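Local coordinates for IPT/TIG domain-containing protein BACOVA_02650 (PDB 5E7G) that binds xyloglucan at the cell surface, probably capturing the polysaccharide before it is transported into the periplasm for degradation, at residues A376-F381 / L423-T428; S294-D299 / Y336-W341; N284-Y289 / F451-K456. One frame throughout, in Å; residues are numbered along the deposited sequence.

Interaction 1. Residues A376-F381 / L423-T428; sequences AMCENF and LNRNST. With XYS (alpha-D-xylopyranose), chain B; SO4 (sulfate ion), chain D.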
loop_
_atom_site.group_PDB
_atom_site.type_symbol
_atom_site.label_atom_id
_atom_site.label_comp_id
_atom_site.label_asym_id
_atom_site.label_seq_id
_atom_site.Cartn_x
_atom_site.Cartn_y
_atom_site.Cartn_z
ATOM N N ALA A 376 -30.296 19.565 6.959
ATOM C CA ALA A 376 -31.528 19.256 6.238
ATOM C C ALA A 376 -31.543 19.883 4.846
ATOM O O ALA A 376 -31.010 20.981 4.649
ATOM C CB ALA A 376 -32.733 19.733 7.041
ATOM N N MET A 377 -32.154 19.184 3.892
ATOM C CA MET A 377 -32.309 19.681 2.527
ATOM C C MET A 377 -33.759 19.589 2.030
ATOM O O MET A 377 -34.475 18.640 2.356
ATOM C CB MET A 377 -31.404 18.901 1.577
ATOM C CG MET A 377 -29.931 19.199 1.740
ATOM S SD MET A 377 -28.904 18.151 0.699
ATOM C CE MET A 377 -27.270 18.777 1.143
ATOM N N CYS A 378 -34.176 20.582 1.246
ATOM C CA CYS A 378 -35.451 20.547 0.519
ATOM C C CYS A 378 -36.673 20.440 1.437
ATOM O O CYS A 378 -37.699 19.871 1.056
ATOM C CB CYS A 378 -35.450 19.381 -0.473
ATOM S SG CYS A 378 -34.217 19.533 -1.776
ATOM N N GLU A 379 -36.543 20.966 2.650
ATOM C CA GLU A 379 -37.639 20.989 3.615
ATOM C C GLU A 379 -38.086 19.581 4.023
ATOM O O GLU A 379 -39.099 19.428 4.702
ATOM C CB GLU A 379 -38.835 21.767 3.049
ATOM C CG GLU A 379 -38.575 23.261 2.858
ATOM C CD GLU A 379 -38.898 24.090 4.097
ATOM O OE1 GLU A 379 -39.518 23.550 5.037
ATOM O OE2 GLU A 379 -38.536 25.289 4.131
ATOM N N ASN A 380 -37.343 18.558 3.610
ATOM C CA ASN A 380 -37.624 17.205 4.058
ATOM C C ASN A 380 -36.925 16.881 5.375
ATOM O O ASN A 380 -35.920 16.167 5.398
ATOM C CB ASN A 380 -37.217 16.193 2.990
ATOM C CG ASN A 380 -37.733 14.801 3.294
ATOM O OD1 ASN A 380 -38.155 14.516 4.414
ATOM N ND2 ASN A 380 -37.704 13.924 2.298
ATOM N N PHE A 381 -37.479 17.377 6.474
ATOM C CA PHE A 381 -36.867 17.177 7.778
ATOM C C PHE A 381 -36.954 15.731 8.260
ATOM O O PHE A 381 -36.182 15.319 9.128
ATOM C CB PHE A 381 -37.502 18.128 8.784
ATOM C CG PHE A 381 -37.277 19.578 8.447
ATOM C CD1 PHE A 381 -36.084 20.211 8.794
ATOM C CD2 PHE A 381 -38.240 20.301 7.760
ATOM C CE1 PHE A 381 -35.864 21.549 8.479
ATOM C CE2 PHE A 381 -38.031 21.635 7.442
ATOM C CZ PHE A 381 -36.832 22.261 7.805
ATOM N N LEU A 423 -33.735 16.377 -7.254
ATOM C CA LEU A 423 -33.893 17.644 -7.955
ATOM C C LEU A 423 -35.360 17.959 -8.229
ATOM O O LEU A 423 -35.764 19.126 -8.245
ATOM C CB LEU A 423 -33.102 17.624 -9.271
ATOM C CG LEU A 423 -31.571 17.619 -9.149
ATOM C CD1 LEU A 423 -30.910 17.474 -10.521
ATOM C CD2 LEU A 423 -31.052 18.868 -8.434
ATOM N N ASN A 424 -36.165 16.921 -8.435
ATOM C CA ASN A 424 -37.582 17.110 -8.741
ATOM C C ASN A 424 -38.376 17.719 -7.595
ATOM O O ASN A 424 -39.508 18.150 -7.792
ATOM C CB ASN A 424 -38.219 15.786 -9.147
ATOM C CG ASN A 424 -37.850 15.372 -10.561
ATOM O OD1 ASN A 424 -37.359 16.182 -11.352
ATOM N ND2 ASN A 424 -38.095 14.111 -10.888
ATOM N N ARG A 425 -37.788 17.779 -6.406
ATOM C CA ARG A 425 -38.457 18.426 -5.280
ATOM C C ARG A 425 -38.511 19.946 -5.497
ATOM O O ARG A 425 -39.283 20.649 -4.845
ATOM C CB ARG A 425 -37.751 18.072 -3.966
ATOM C CG ARG A 425 -37.564 16.566 -3.773
ATOM C CD ARG A 425 -37.001 16.226 -2.404
ATOM N NE ARG A 425 -38.058 16.215 -1.401
ATOM C CZ ARG A 425 -38.628 15.128 -0.898
ATOM N NH1 ARG A 425 -38.245 13.912 -1.269
ATOM N NH2 ARG A 425 -39.584 15.260 0.002
ATOM N N ASN A 426 -37.699 20.432 -6.438
ATOM C CA ASN A 426 -37.611 21.858 -6.766
ATOM C C ASN A 426 -37.568 22.761 -5.534
ATOM O O ASN A 426 -38.276 23.763 -5.462
ATOM C CB ASN A 426 -38.776 22.262 -7.665
ATOM C CG ASN A 426 -38.644 21.715 -9.063
ATOM O OD1 ASN A 426 -39.273 20.718 -9.423
ATOM N ND2 ASN A 426 -37.820 22.365 -9.862
ATOM N N SER A 427 -36.744 22.381 -4.564
ATOM C CA SER A 427 -36.469 23.213 -3.397
ATOM C C SER A 427 -34.965 23.384 -3.241
ATOM O O SER A 427 -34.213 22.412 -3.337
ATOM C CB SER A 427 -37.052 22.589 -2.136
ATOM O OG SER A 427 -36.838 23.423 -1.013
ATOM N N THR A 428 -34.529 24.617 -3.001
ATOM C CA THR A 428 -33.105 24.905 -2.841
ATOM C C THR A 428 -32.711 24.994 -1.369
ATOM O O THR A 428 -31.593 25.398 -1.048
ATOM C CB THR A 428 -32.717 26.215 -3.534
ATOM O OG1 THR A 428 -33.555 27.274 -3.057
ATOM C CG2 THR A 428 -32.854 26.082 -5.040
HETATM C C1 XYS B . -38.307 23.350 11.639
HETATM C C2 XYS B . -38.719 21.909 11.495
HETATM C C3 XYS B . -37.860 21.051 12.358
HETATM C C4 XYS B . -36.394 21.342 12.248
HETATM C C5 XYS B . -36.003 22.817 12.086
HETATM O O2 XYS B . -40.100 21.768 11.880
HETATM O O3 XYS B . -38.064 19.650 12.004
HETATM O O4 XYS B . -35.759 20.845 13.435
HETATM O O5 XYS B . -36.913 23.574 11.207
HETATM S S SO4 D . -41.834 12.808 0.261
HETATM O O1 SO4 D . -42.008 14.192 0.688
HETATM O O2 SO4 D . -40.630 12.269 0.887
HETATM O O3 SO4 D . -42.952 11.991 0.709
HETATM O O4 SO4 D . -41.765 12.741 -1.200
HETATM O O HOH W 1 -39.498 18.757 -0.582
#
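Cys378 lies against both Arg425 and Ser427. Its CB is 4.0 Å from Arg425 CD and packs at a similar distance on Ser427 CB. Cys378 SG comes within 3.3 Å of Ser427 O, a carbonyl that accepts a hydrogen bond from Trp341 NE1. Ser427 turns its OG anti to the backbone N (chi1 -177°), which sets the hydroxyl oxygen 3.5 Å from Cys378 CA. The chain of Arg425 bends at chi3, and its guanidinium swings over to Asn380. There ND2 of Asn380 sits above one face of the guanidinium, 3.3 Å from Arg425 NH2. Both are donors, so this is contact without a hydrogen bond. Residues Met377 to Asn380 form a type I' beta turn at the end of strand 372-377, closed by Asn380 N to Met377 O. Glu379 in the turn and Phe381 just after it belong to the glycan pocket, and a xylose lies over one face of the Phe381 ring. A water bridges the segments, donating to Cys378 O and accepting from Arg425 NE at 3.0 Å. Arg425 NH1 forms a salt bridge with Asp416, while NH2 reaches sulfate O1 in a weak bond of 2.7 Å.

Interaction 2. Residues S294-D299 / Y336-W341; sequences SHVWGD and YSNAQW. With BGC (beta-D-glucopyranose), chain C; BGC (beta-D-glucopyranose), chain E.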
loop_
_atom_site.group_PDB
_atom_site.type_symbol
_atom_site.label_atom_id
_atom_site.label_comp_id
_atom_site.label_asym_id
_atom_site.label_seq_id
_atom_site.Cartn_x
_atom_site.Cartn_y
_atom_site.Cartn_z
ATOM N N SER A 294 -26.803 31.077 -1.005
ATOM C CA SER A 294 -26.988 32.258 -0.168
ATOM C C SER A 294 -27.733 31.991 1.137
ATOM O O SER A 294 -28.688 31.216 1.181
ATOM C CB SER A 294 -27.739 33.330 -0.951
ATOM O OG SER A 294 -28.090 34.398 -0.092
ATOM N N HIS A 295 -27.288 32.651 2.200
ATOM C CA HIS A 295 -27.989 32.630 3.476
ATOM C C HIS A 295 -29.266 33.463 3.371
ATOM O O HIS A 295 -29.273 34.510 2.726
ATOM C CB HIS A 295 -27.080 33.160 4.582
ATOM C CG HIS A 295 -27.773 33.428 5.885
ATOM N ND1 HIS A 295 -27.897 32.475 6.874
ATOM C CD2 HIS A 295 -28.353 34.551 6.373
ATOM C CE1 HIS A 295 -28.530 32.997 7.909
ATOM N NE2 HIS A 295 -28.819 34.255 7.630
ATOM N N VAL A 296 -30.346 32.992 3.989
ATOM C CA VAL A 296 -31.611 33.724 3.989
ATOM C C VAL A 296 -31.909 34.299 5.371
ATOM O O VAL A 296 -32.095 35.506 5.518
ATOM C CB VAL A 296 -32.792 32.830 3.552
ATOM C CG1 VAL A 296 -34.085 33.622 3.584
ATOM C CG2 VAL A 296 -32.556 32.258 2.149
ATOM N N TRP A 297 -31.960 33.430 6.375
ATOM C CA TRP A 297 -32.292 33.846 7.731
ATOM C C TRP A 297 -31.708 32.882 8.753
ATOM O O TRP A 297 -31.245 31.795 8.399
ATOM C CB TRP A 297 -33.814 33.931 7.908
ATOM C CG TRP A 297 -34.529 32.601 7.739
ATOM C CD1 TRP A 297 -35.040 32.079 6.580
ATOM C CD2 TRP A 297 -34.808 31.639 8.765
ATOM N NE1 TRP A 297 -35.620 30.855 6.825
ATOM C CE2 TRP A 297 -35.490 30.565 8.158
ATOM C CE3 TRP A 297 -34.550 31.584 10.139
ATOM C CZ2 TRP A 297 -35.906 29.450 8.872
ATOM C CZ3 TRP A 297 -34.970 30.477 10.846
ATOM C CH2 TRP A 297 -35.639 29.425 10.214
ATOM N N GLY A 298 -31.745 33.285 10.019
ATOM C CA GLY A 298 -31.307 32.440 11.116
ATOM C C GLY A 298 -30.385 33.163 12.081
ATOM O O GLY A 298 -29.701 34.118 11.706
ATOM N N ASP A 299 -30.374 32.697 13.327
ATOM C CA ASP A 299 -29.497 33.240 14.352
ATOM C C ASP A 299 -28.119 32.584 14.258
ATOM O O ASP A 299 -27.911 31.476 14.755
ATOM C CB ASP A 299 -30.102 33.028 15.743
ATOM C CG ASP A 299 -29.274 33.671 16.850
ATOM O OD1 ASP A 299 -28.497 34.605 16.558
ATOM O OD2 ASP A 299 -29.406 33.242 18.018
ATOM N N TYR A 336 -30.508 29.032 7.720
ATOM C CA TYR A 336 -31.388 28.560 6.657
ATOM C C TYR A 336 -30.944 29.228 5.369
ATOM O O TYR A 336 -31.071 30.444 5.227
ATOM C CB TYR A 336 -32.858 28.889 6.972
ATOM C CG TYR A 336 -33.872 28.343 5.983
ATOM C CD1 TYR A 336 -33.896 28.785 4.668
ATOM C CD2 TYR A 336 -34.822 27.401 6.374
ATOM C CE1 TYR A 336 -34.811 28.301 3.763
ATOM C CE2 TYR A 336 -35.755 26.908 5.468
ATOM C CZ TYR A 336 -35.740 27.367 4.163
ATOM O OH TYR A 336 -36.642 26.900 3.241
ATOM N N SER A 337 -30.422 28.438 4.435
ATOM C CA SER A 337 -29.848 28.987 3.211
ATOM C C SER A 337 -30.481 28.409 1.952
ATOM O O SER A 337 -31.182 27.397 1.997
ATOM C CB SER A 337 -28.335 28.741 3.190
ATOM O OG SER A 337 -27.710 29.358 4.306
ATOM N N ASN A 338 -30.240 29.087 0.835
ATOM C CA ASN A 338 -30.557 28.561 -0.484
ATOM C C ASN A 338 -29.308 28.031 -1.158
ATOM O O ASN A 338 -28.364 28.779 -1.418
ATOM C CB ASN A 338 -31.196 29.635 -1.360
ATOM C CG ASN A 338 -32.690 29.743 -1.140
ATOM O OD1 ASN A 338 -33.403 28.734 -1.151
ATOM N ND2 ASN A 338 -33.171 30.960 -0.920
ATOM N N ALA A 339 -29.306 26.735 -1.436
ATOM C CA ALA A 339 -28.191 26.103 -2.119
ATOM C C ALA A 339 -28.325 26.292 -3.615
ATOM O O ALA A 339 -29.386 26.671 -4.118
ATOM C CB ALA A 339 -28.120 24.615 -1.782
ATOM N N GLN A 340 -27.236 26.028 -4.318
ATOM C CA GLN A 340 -27.237 25.970 -5.762
ATOM C C GLN A 340 -26.786 24.569 -6.119
ATOM O O GLN A 340 -25.592 24.283 -6.107
ATOM C CB GLN A 340 -26.315 27.034 -6.363
ATOM C CG GLN A 340 -26.270 27.014 -7.876
ATOM C CD GLN A 340 -25.404 28.118 -8.457
ATOM O OE1 GLN A 340 -24.209 27.928 -8.674
ATOM N NE2 GLN A 340 -26.011 29.274 -8.722
ATOM N N TRP A 341 -27.741 23.683 -6.388
ATOM C CA TRP A 341 -27.425 22.277 -6.565
ATOM C C TRP A 341 -26.488 22.090 -7.752
ATOM O O TRP A 341 -26.427 22.925 -8.650
ATOM C CB TRP A 341 -28.703 21.445 -6.751
ATOM C CG TRP A 341 -29.730 21.638 -5.652
ATOM C CD1 TRP A 341 -31.030 22.030 -5.807
ATOM C CD2 TRP A 341 -29.533 21.453 -4.239
ATOM N NE1 TRP A 341 -31.652 22.104 -4.584
ATOM C CE2 TRP A 341 -30.758 21.753 -3.606
ATOM C CE3 TRP A 341 -28.444 21.065 -3.450
ATOM C CZ2 TRP A 341 -30.921 21.671 -2.221
ATOM C CZ3 TRP A 341 -28.608 20.985 -2.079
ATOM C CH2 TRP A 341 -29.832 21.290 -1.477
HETATM C C2 BGC C . -37.755 35.328 9.151
HETATM C C3 BGC C . -37.875 33.911 9.578
HETATM C C4 BGC C . -38.816 33.147 8.757
HETATM C C5 BGC C . -38.513 33.274 7.303
HETATM C C6 BGC C . -39.662 32.736 6.489
HETATM C C1 BGC C . -37.348 35.457 7.669
HETATM O O2 BGC C . -36.766 35.983 9.945
HETATM O O3 BGC C . -38.322 33.880 10.978
HETATM O O4 BGC C . -38.735 31.707 9.087
HETATM O O5 BGC C . -38.313 34.644 6.811
HETATM O O6 BGC C . -39.708 31.324 6.568
HETATM C C2 BGC E . -39.447 29.782 10.437
HETATM C C3 BGC E . -39.738 29.204 11.778
HETATM C C4 BGC E . -38.987 29.790 12.878
HETATM C C5 BGC E . -39.028 31.275 12.815
HETATM C C6 BGC E . -38.207 31.870 13.932
HETATM C C1 BGC E . -39.304 31.319 10.346
HETATM O O2 BGC E . -40.518 29.396 9.585
HETATM O O3 BGC E . -39.405 27.770 11.752
HETATM O O4 BGC E . -39.603 29.353 14.145
HETATM O O5 BGC E . -38.528 31.831 11.553
HETATM O O6 BGC E . -39.087 32.062 15.011
#
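Trp297 holds CG between its backbone N and carbonyl carbon (chi1 63°), and Tyr336 holds CG anti to its N (chi1 -175°). These torsions lay the two rings over each other. The five-membered ring of Trp297 and the phenol form an offset stack, with centroids 4.5 Å apart and planes at 22°. Trp297 NE1 sits over the face of the Tyr336 ring, displaced toward the rim, 3.2 Å from Tyr336 CG. Tyr336 CB makes a CH-pi contact with the five-membered ring, 3.5 Å from its centroid. The opposite face of the indole receives the glycan: O4 of one glucose lies 3.6 Å from Trp297 CE2, and a second glucose approaches Trp297 CH2. Replacing Trp297 by an alanine would probably leave the two glucoses without the indole face they lie on and take away the ring that stacks on Tyr336 from the sugar side. His429 also stacks on Tyr336.

Strands 294-297 and 329-338 pair antiparallel at one edge of a five-stranded sheet. A classic beta bulge breaks the register: Val296 and Trp297 both face Tyr336. Val296 N donates to Tyr336 O at 2.9 Å, Trp297 N adds a weak bond to the same oxygen, and Tyr336 N donates to Trp297 O. Ser294 and Asn338 form a hydrogen-bonded pair. Val296 CG2 rests 3.4 Å from Asn338 ND2, while Asn338 OD1 hydrogen-bonds Thr428 OG1. On the other face of the sheet, Ser337 OG lies near His295 CB, and His295 ND1 is hydrogen-bonded to Ser335 OG. Tyr336 OH hydrogen-bonds Glu379 OE2, which probably steadies the far end of the ring.

Interaction 3. Residues N284-Y289 / F451-K456; sequences NVILNY and FRIVRK. With CA (calcium ion), chain F.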
loop_
_atom_site.group_PDB
_atom_site.type_symbol
_atom_site.label_atom_id
_atom_site.label_comp_id
_atom_site.label_asym_id
_atom_site.label_seq_id
_atom_site.Cartn_x
_atom_site.Cartn_y
_atom_site.Cartn_z
ATOM N N ASN A 284 -18.687 21.435 -7.978
ATOM C CA ASN A 284 -19.535 20.612 -7.111
ATOM C C ASN A 284 -19.995 21.359 -5.861
ATOM O O ASN A 284 -20.712 20.813 -5.027
ATOM C CB ASN A 284 -18.796 19.338 -6.704
ATOM C CG ASN A 284 -18.633 18.363 -7.855
ATOM O OD1 ASN A 284 -17.775 18.549 -8.722
ATOM N ND2 ASN A 284 -19.452 17.309 -7.864
ATOM N N VAL A 285 -19.583 22.614 -5.739
ATOM C CA VAL A 285 -19.926 23.424 -4.578
ATOM C C VAL A 285 -21.378 23.863 -4.671
ATOM O O VAL A 285 -21.841 24.225 -5.748
ATOM C CB VAL A 285 -19.002 24.668 -4.469
ATOM C CG1 VAL A 285 -19.416 25.566 -3.307
ATOM C CG2 VAL A 285 -17.551 24.233 -4.322
ATOM N N ILE A 286 -22.079 23.844 -3.540
ATOM C CA ILE A 286 -23.490 24.235 -3.489
ATOM C C ILE A 286 -23.736 25.410 -2.536
ATOM O O ILE A 286 -24.777 26.064 -2.616
ATOM C CB ILE A 286 -24.390 23.042 -3.067
ATOM C CG1 ILE A 286 -24.054 22.581 -1.644
ATOM C CG2 ILE A 286 -24.229 21.886 -4.054
ATOM C CD1 ILE A 286 -25.018 21.559 -1.091
ATOM N N LEU A 287 -22.786 25.675 -1.641
ATOM C CA LEU A 287 -22.891 26.811 -0.726
ATOM C C LEU A 287 -21.506 27.201 -0.165
ATOM O O LEU A 287 -20.832 26.390 0.477
ATOM C CB LEU A 287 -23.863 26.485 0.411
ATOM C CG LEU A 287 -24.169 27.595 1.423
ATOM C CD1 LEU A 287 -24.820 28.784 0.747
ATOM C CD2 LEU A 287 -25.044 27.095 2.556
ATOM N N ASN A 288 -21.082 28.437 -0.421
ATOM C CA ASN A 288 -19.785 28.917 0.061
ATOM C C ASN A 288 -19.865 30.333 0.620
ATOM O O ASN A 288 -18.861 30.884 1.060
ATOM C CB ASN A 288 -18.747 28.844 -1.058
ATOM C CG ASN A 288 -19.073 29.754 -2.234
ATOM O OD1 ASN A 288 -19.977 30.589 -2.169
ATOM N ND2 ASN A 288 -18.320 29.603 -3.317
ATOM N N TYR A 289 -21.064 30.910 0.601
ATOM C CA TYR A 289 -21.297 32.254 1.133
ATOM C C TYR A 289 -20.474 33.308 0.390
ATOM O O TYR A 289 -20.273 34.415 0.889
ATOM C CB TYR A 289 -20.991 32.290 2.636
ATOM C CG TYR A 289 -21.581 31.122 3.389
ATOM C CD1 TYR A 289 -22.946 31.035 3.614
ATOM C CD2 TYR A 289 -20.775 30.099 3.868
ATOM C CE1 TYR A 289 -23.490 29.962 4.300
ATOM C CE2 TYR A 289 -21.309 29.026 4.554
ATOM C CZ TYR A 289 -22.663 28.961 4.767
ATOM O OH TYR A 289 -23.182 27.882 5.449
ATOM N N PHE A 451 -19.793 23.780 1.312
ATOM C CA PHE A 451 -20.663 22.628 1.171
ATOM C C PHE A 451 -20.624 22.200 -0.287
ATOM O O PHE A 451 -20.742 23.027 -1.192
ATOM C CB PHE A 451 -22.087 22.950 1.614
ATOM C CG PHE A 451 -22.218 23.215 3.085
ATOM C CD1 PHE A 451 -22.506 22.184 3.954
ATOM C CD2 PHE A 451 -22.047 24.494 3.595
ATOM C CE1 PHE A 451 -22.633 22.411 5.306
ATOM C CE2 PHE A 451 -22.177 24.738 4.952
ATOM C CZ PHE A 451 -22.472 23.684 5.813
ATOM N N ARG A 452 -20.426 20.907 -0.502
ATOM C CA ARG A 452 -20.272 20.367 -1.838
ATOM C C ARG A 452 -20.792 18.932 -1.891
ATOM O O ARG A 452 -20.747 18.214 -0.891
ATOM C CB ARG A 452 -18.805 20.437 -2.270
ATOM C CG ARG A 452 -17.832 19.778 -1.293
ATOM C CD ARG A 452 -16.413 20.343 -1.448
ATOM N NE ARG A 452 -15.422 19.615 -0.653
ATOM C CZ ARG A 452 -15.014 19.958 0.565
ATOM N NH1 ARG A 452 -15.499 21.035 1.168
ATOM N NH2 ARG A 452 -14.104 19.219 1.185
ATOM N N ILE A 453 -21.300 18.536 -3.056
ATOM C CA ILE A 453 -21.787 17.176 -3.284
ATOM C C ILE A 453 -20.954 16.529 -4.381
ATOM O O ILE A 453 -20.870 17.039 -5.498
ATOM C CB ILE A 453 -23.299 17.148 -3.670
ATOM C CG1 ILE A 453 -24.154 17.608 -2.484
ATOM C CG2 ILE A 453 -23.740 15.738 -4.111
ATOM C CD1 ILE A 453 -25.626 17.816 -2.820
ATOM N N VAL A 454 -20.348 15.396 -4.047
ATOM C CA VAL A 454 -19.449 14.703 -4.954
ATOM C C VAL A 454 -19.730 13.217 -4.936
ATOM O O VAL A 454 -20.392 12.706 -4.036
ATOM C CB VAL A 454 -17.954 14.926 -4.582
ATOM C CG1 VAL A 454 -17.590 16.409 -4.652
ATOM C CG2 VAL A 454 -17.645 14.361 -3.195
ATOM N N ARG A 455 -19.201 12.533 -5.940
ATOM C CA ARG A 455 -19.307 11.095 -6.038
ATOM C C ARG A 455 -18.503 10.409 -4.940
ATOM O O ARG A 455 -17.441 10.896 -4.547
ATOM C CB ARG A 455 -18.818 10.629 -7.405
ATOM C CG ARG A 455 -19.709 11.055 -8.570
ATOM C CD ARG A 455 -20.510 9.871 -9.131
ATOM N NE ARG A 455 -20.622 9.949 -10.585
ATOM C CZ ARG A 455 -20.789 8.897 -11.379
ATOM N NH1 ARG A 455 -20.874 7.675 -10.860
ATOM N NH2 ARG A 455 -20.872 9.069 -12.696
ATOM N N LYS A 456 -19.014 9.283 -4.446
ATOM C CA LYS A 456 -18.291 8.481 -3.467
ATOM C C LYS A 456 -17.061 7.874 -4.115
ATOM O O LYS A 456 -17.118 7.459 -5.276
ATOM C CB LYS A 456 -19.173 7.374 -2.895
ATOM C CG LYS A 456 -20.263 7.865 -1.955
ATOM C CD LYS A 456 -20.966 6.706 -1.262
ATOM C CE LYS A 456 -21.896 7.201 -0.159
ATOM N NZ LYS A 456 -22.367 6.090 0.719
ATOM O OXT LYS A 456 -16.000 7.786 -3.491
HETATM CA CA CA F . -16.589 30.634 1.768
HETATM O O HOH W 2 -15.623 29.392 -0.017
#
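Leu287 and Phe451 face each other as a hydrogen-bonded antiparallel pair, where strand 285-287 joins strand 442-455 in a beta sheet of the xyloglucan-binding domain. A beta bulge shifts the register by one residue between this pair and the pair of Val285 with Arg452. At the bulge, Phe451 O takes a nearly straight bond from Ile286 N (2.8 Å, 178° at the hydrogen) and a weak one from Leu287 N. The closest side-chain packing is on Phe451. Ile286 CG1 lies 3.8 Å from Phe451 CB. The side chains of Leu287 and Phe451 run side by side, with CD2 of each 4.1 Å apart. Tyr289 OH comes within 3.3 Å of Phe451 CE2, and Phe360 meets the phenylalanine ring as well. Ile286 CD1 is 4.2 Å from Ile453 CD1. Beyond Val454 the contact ends, and Arg455 and Lys456 are exposed. At the other end, Asn288 O binds the calcium ion together with Asp290, Asn315, Thr317, Asp449 and a water. Asn284 is buried, and its amide crosses to the neighbouring strand. Asn284 ND2 donates to Ile453 O at 2.8 Å, in the plane of that carbonyl.

How the interactions relate
All three contacts lie within the xyloglucan-binding domain, with centres 12 to 15 Å apart. Along the chain, interaction 3 pairs the first strand of this group with the last, and so encloses the other two. Interaction 2 closes before interaction 1 opens. Interactions 1 and 2 share the five-stranded sheet that carries glycan-binding residues. They meet where Met377 CG lies 3.8 Å from Trp341 CH2. Interaction 3 belongs to a second sheet, with the calcium site beside it. It joins interaction 2 through a probable bond from Gln340 N to Ile286 O, and it meets interaction 1 where Met377 packs on Ile286. Leu287 and Phe451 touch strand 429-436, consistent with this sheet backing the sugar-binding one.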